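PDB 7CJ6: L-ribulose 3-epimerase from Methylomonas sp. DH-1, which catalyses the manganese-dependent epimerization of ketoses at C3, most actively L-ribulose, and also interconverts D-allulose (D-psicose) and D-fructose. Local coordinates for residues 37-42 with 242-247. Residues are numbered along the deposited sequence; the frame is centred on the assembly and turned at random.
Sequences YDYIEI and PITFES. With MN (manganese (II) ion), chain C; PSJ (D-psicose), chain D.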
loop_
_atom_site.group_PDB
_atom_site.type_symbol
_atom_site.label_atom_id
_atom_site.label_comp_id
_atom_site.label_asym_id
_atom_site.label_seq_id
_atom_site.Cartn_x
_atom_site.Cartn_y
_atom_site.Cartn_z
ATOM N N TYR A 37 -25.179 -0.986 14.183
ATOM C CA TYR A 37 -24.970 -1.482 12.799
ATOM C C TYR A 37 -26.159 -2.353 12.384
ATOM O O TYR A 37 -26.768 -3.008 13.247
ATOM C CB TYR A 37 -23.642 -2.237 12.689
ATOM C CG TYR A 37 -22.442 -1.326 12.685
ATOM C CD1 TYR A 37 -21.982 -0.755 11.509
ATOM C CD2 TYR A 37 -21.796 -0.990 13.863
ATOM C CE1 TYR A 37 -20.885 0.088 11.495
ATOM C CE2 TYR A 37 -20.703 -0.142 13.867
ATOM C CZ TYR A 37 -20.245 0.400 12.679
ATOM O OH TYR A 37 -19.175 1.244 12.667
ATOM N N ASP A 38 -26.475 -2.338 11.088
ATOM C CA ASP A 38 -27.568 -3.139 10.479
ATOM C C ASP A 38 -27.117 -4.586 10.297
ATOM O O ASP A 38 -27.972 -5.495 10.390
ATOM C CB ASP A 38 -27.976 -2.561 9.129
ATOM C CG ASP A 38 -28.546 -1.167 9.267
ATOM O OD1 ASP A 38 -29.407 -0.986 10.146
ATOM O OD2 ASP A 38 -28.091 -0.279 8.529
ATOM N N TYR A 39 -25.832 -4.790 10.017
ATOM C CA TYR A 39 -25.269 -6.137 9.762
ATOM C C TYR A 39 -23.838 -6.224 10.286
ATOM O O TYR A 39 -23.190 -5.192 10.556
ATOM C CB TYR A 39 -25.347 -6.484 8.272
ATOM C CG TYR A 39 -24.458 -5.667 7.368
ATOM C CD1 TYR A 39 -23.198 -6.109 7.005
ATOM C CD2 TYR A 39 -24.891 -4.463 6.847
ATOM C CE1 TYR A 39 -22.379 -5.364 6.172
ATOM C CE2 TYR A 39 -24.087 -3.704 6.016
ATOM C CZ TYR A 39 -22.828 -4.154 5.673
ATOM O OH TYR A 39 -22.045 -3.401 4.848
ATOM N N ILE A 40 -23.366 -7.460 10.436
ATOM C CA ILE A 40 -21.925 -7.772 10.633
ATOM C C ILE A 40 -21.409 -8.395 9.333
ATOM O O ILE A 40 -22.157 -9.175 8.711
ATOM C CB ILE A 40 -21.716 -8.687 11.854
ATOM C CG1 ILE A 40 -20.230 -8.989 12.075
ATOM C CG2 ILE A 40 -22.550 -9.952 11.720
ATOM C CD1 ILE A 40 -19.858 -9.224 13.520
ATOM N N GLU A 41 -20.199 -8.025 8.913
ATOM C CA GLU A 41 -19.521 -8.660 7.760
ATOM C C GLU A 41 -18.540 -9.704 8.304
ATOM O O GLU A 41 -17.530 -9.316 8.924
ATOM C CB GLU A 41 -18.817 -7.620 6.897
ATOM C CG GLU A 41 -18.231 -8.201 5.626
ATOM C CD GLU A 41 -17.472 -7.183 4.798
ATOM O OE1 GLU A 41 -18.088 -6.156 4.415
ATOM O OE2 GLU A 41 -16.273 -7.401 4.561
ATOM N N ILE A 42 -18.860 -10.980 8.112
ATOM C CA ILE A 42 -18.036 -12.116 8.620
ATOM C C ILE A 42 -16.963 -12.404 7.574
ATOM O O ILE A 42 -17.310 -12.515 6.388
ATOM C CB ILE A 42 -18.915 -13.341 8.934
ATOM C CG1 ILE A 42 -20.054 -12.958 9.883
ATOM C CG2 ILE A 42 -18.065 -14.487 9.485
ATOM C CD1 ILE A 42 -21.236 -13.897 9.860
ATOM N N PRO A 242 -24.795 -2.096 0.755
ATOM C CA PRO A 242 -24.015 -2.231 1.980
ATOM C C PRO A 242 -22.858 -1.227 2.064
ATOM O O PRO A 242 -22.182 -1.010 1.074
ATOM C CB PRO A 242 -23.493 -3.671 1.884
ATOM C CG PRO A 242 -24.554 -4.382 1.080
ATOM C CD PRO A 242 -24.942 -3.368 0.028
ATOM N N ILE A 243 -22.676 -0.639 3.247
ATOM C CA ILE A 243 -21.474 0.159 3.613
ATOM C C ILE A 243 -20.938 -0.405 4.928
ATOM O O ILE A 243 -21.569 -0.170 5.967
ATOM C CB ILE A 243 -21.806 1.656 3.725
ATOM C CG1 ILE A 243 -22.415 2.187 2.425
ATOM C CG2 ILE A 243 -20.565 2.431 4.142
ATOM C CD1 ILE A 243 -22.934 3.601 2.512
ATOM N N THR A 244 -19.848 -1.165 4.892
ATOM C CA THR A 244 -19.246 -1.693 6.144
ATOM C C THR A 244 -18.013 -0.863 6.509
ATOM O O THR A 244 -17.203 -0.515 5.618
ATOM C CB THR A 244 -19.030 -3.214 6.118
ATOM O OG1 THR A 244 -17.733 -3.521 6.622
ATOM C CG2 THR A 244 -19.206 -3.841 4.757
ATOM N N PHE A 245 -17.938 -0.506 7.791
ATOM C CA PHE A 245 -16.730 0.050 8.440
ATOM C C PHE A 245 -15.701 -1.073 8.595
ATOM O O PHE A 245 -16.020 -2.146 9.141
ATOM C CB PHE A 245 -17.061 0.649 9.800
ATOM C CG PHE A 245 -15.838 1.021 10.593
ATOM C CD1 PHE A 245 -14.858 1.829 10.035
ATOM C CD2 PHE A 245 -15.665 0.565 11.888
ATOM C CE1 PHE A 245 -13.735 2.186 10.764
ATOM C CE2 PHE A 245 -14.537 0.914 12.614
ATOM C CZ PHE A 245 -13.574 1.720 12.051
ATOM N N GLU A 246 -14.489 -0.805 8.136
ATOM C CA GLU A 246 -13.366 -1.768 8.140
ATOM C C GLU A 246 -12.154 -1.097 8.785
ATOM O O GLU A 246 -11.783 0.017 8.352
ATOM C CB GLU A 246 -13.095 -2.221 6.710
ATOM C CG GLU A 246 -12.007 -3.267 6.623
ATOM C CD GLU A 246 -11.981 -3.992 5.294
ATOM O OE1 GLU A 246 -12.198 -5.207 5.291
ATOM O OE2 GLU A 246 -11.747 -3.335 4.268
ATOM N N SER A 247 -11.573 -1.750 9.791
ATOM C CA SER A 247 -10.425 -1.229 10.572
ATOM C C SER A 247 -9.616 -2.399 11.134
ATOM O O SER A 247 -10.214 -3.420 11.545
ATOM C CB SER A 247 -10.893 -0.298 11.658
ATOM O OG SER A 247 -9.790 0.227 12.383
HETATM MN MN MN C . -12.031 -3.809 2.325
HETATM C C1 PSJ D . -8.522 -6.343 2.579
HETATM O O1 PSJ D . -7.545 -5.300 2.509
HETATM C C2 PSJ D . -9.883 -5.729 2.400
HETATM O O2 PSJ D . -9.952 -4.542 2.256
HETATM C C3 PSJ D . -11.103 -6.599 2.366
HETATM O O3 PSJ D . -12.159 -6.046 3.148
HETATM C C4 PSJ D . -10.684 -7.960 2.884
HETATM O O4 PSJ D . -9.883 -8.540 1.861
HETATM C C5 PSJ D . -11.838 -8.898 3.213
HETATM O O5 PSJ D . -13.086 -8.216 3.028
HETATM C C6 PSJ D . -11.716 -9.409 4.648
HETATM O O6 PSJ D . -12.671 -10.454 4.901
#
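The ring of Tyr39 meets Pro242 obliquely, with Pro242 CB 3.9 Å from Tyr39 CZ. Thr244 lies at the ring's edge, though the placement of its methyl is doubtful, and His67 makes an edge-to-face pair with the same ring. With CG between the backbone N and the carbonyl carbon (chi1 68°), the phenol runs across the barrel interior to the Ile243-Thr244 backbone. Replacing Tyr39 by alanine is likely to remove the ring that packs on Pro242 and leave His67 without its edge-to-face partner. Tyr37 OH, hydrogen-bonded to Ala275 O, sits 3.6 Å from Phe245 CB. Glu41, extended with CG anti to the backbone N (chi1 -174°), carries its carboxylate past Thr244 towards the sugar; Ser69 holds OE2, while the less certainly placed OE1 bonds to His211 and Tyr209, consistent with a second-shell role orienting His211. Glu246 OE2 lies 2.0 Å from the manganese, bound also by Glu152, Asp185, His211 and O2 and O3 of D-psicose; Glu246 is the probable proton donor/acceptor. Strands 39-42 and 242-245 lie in the wall of the parallel TIM barrel at 71° to each other, one on either side of strand 8-12, while helix 271-285 packs against Tyr37 and Phe245.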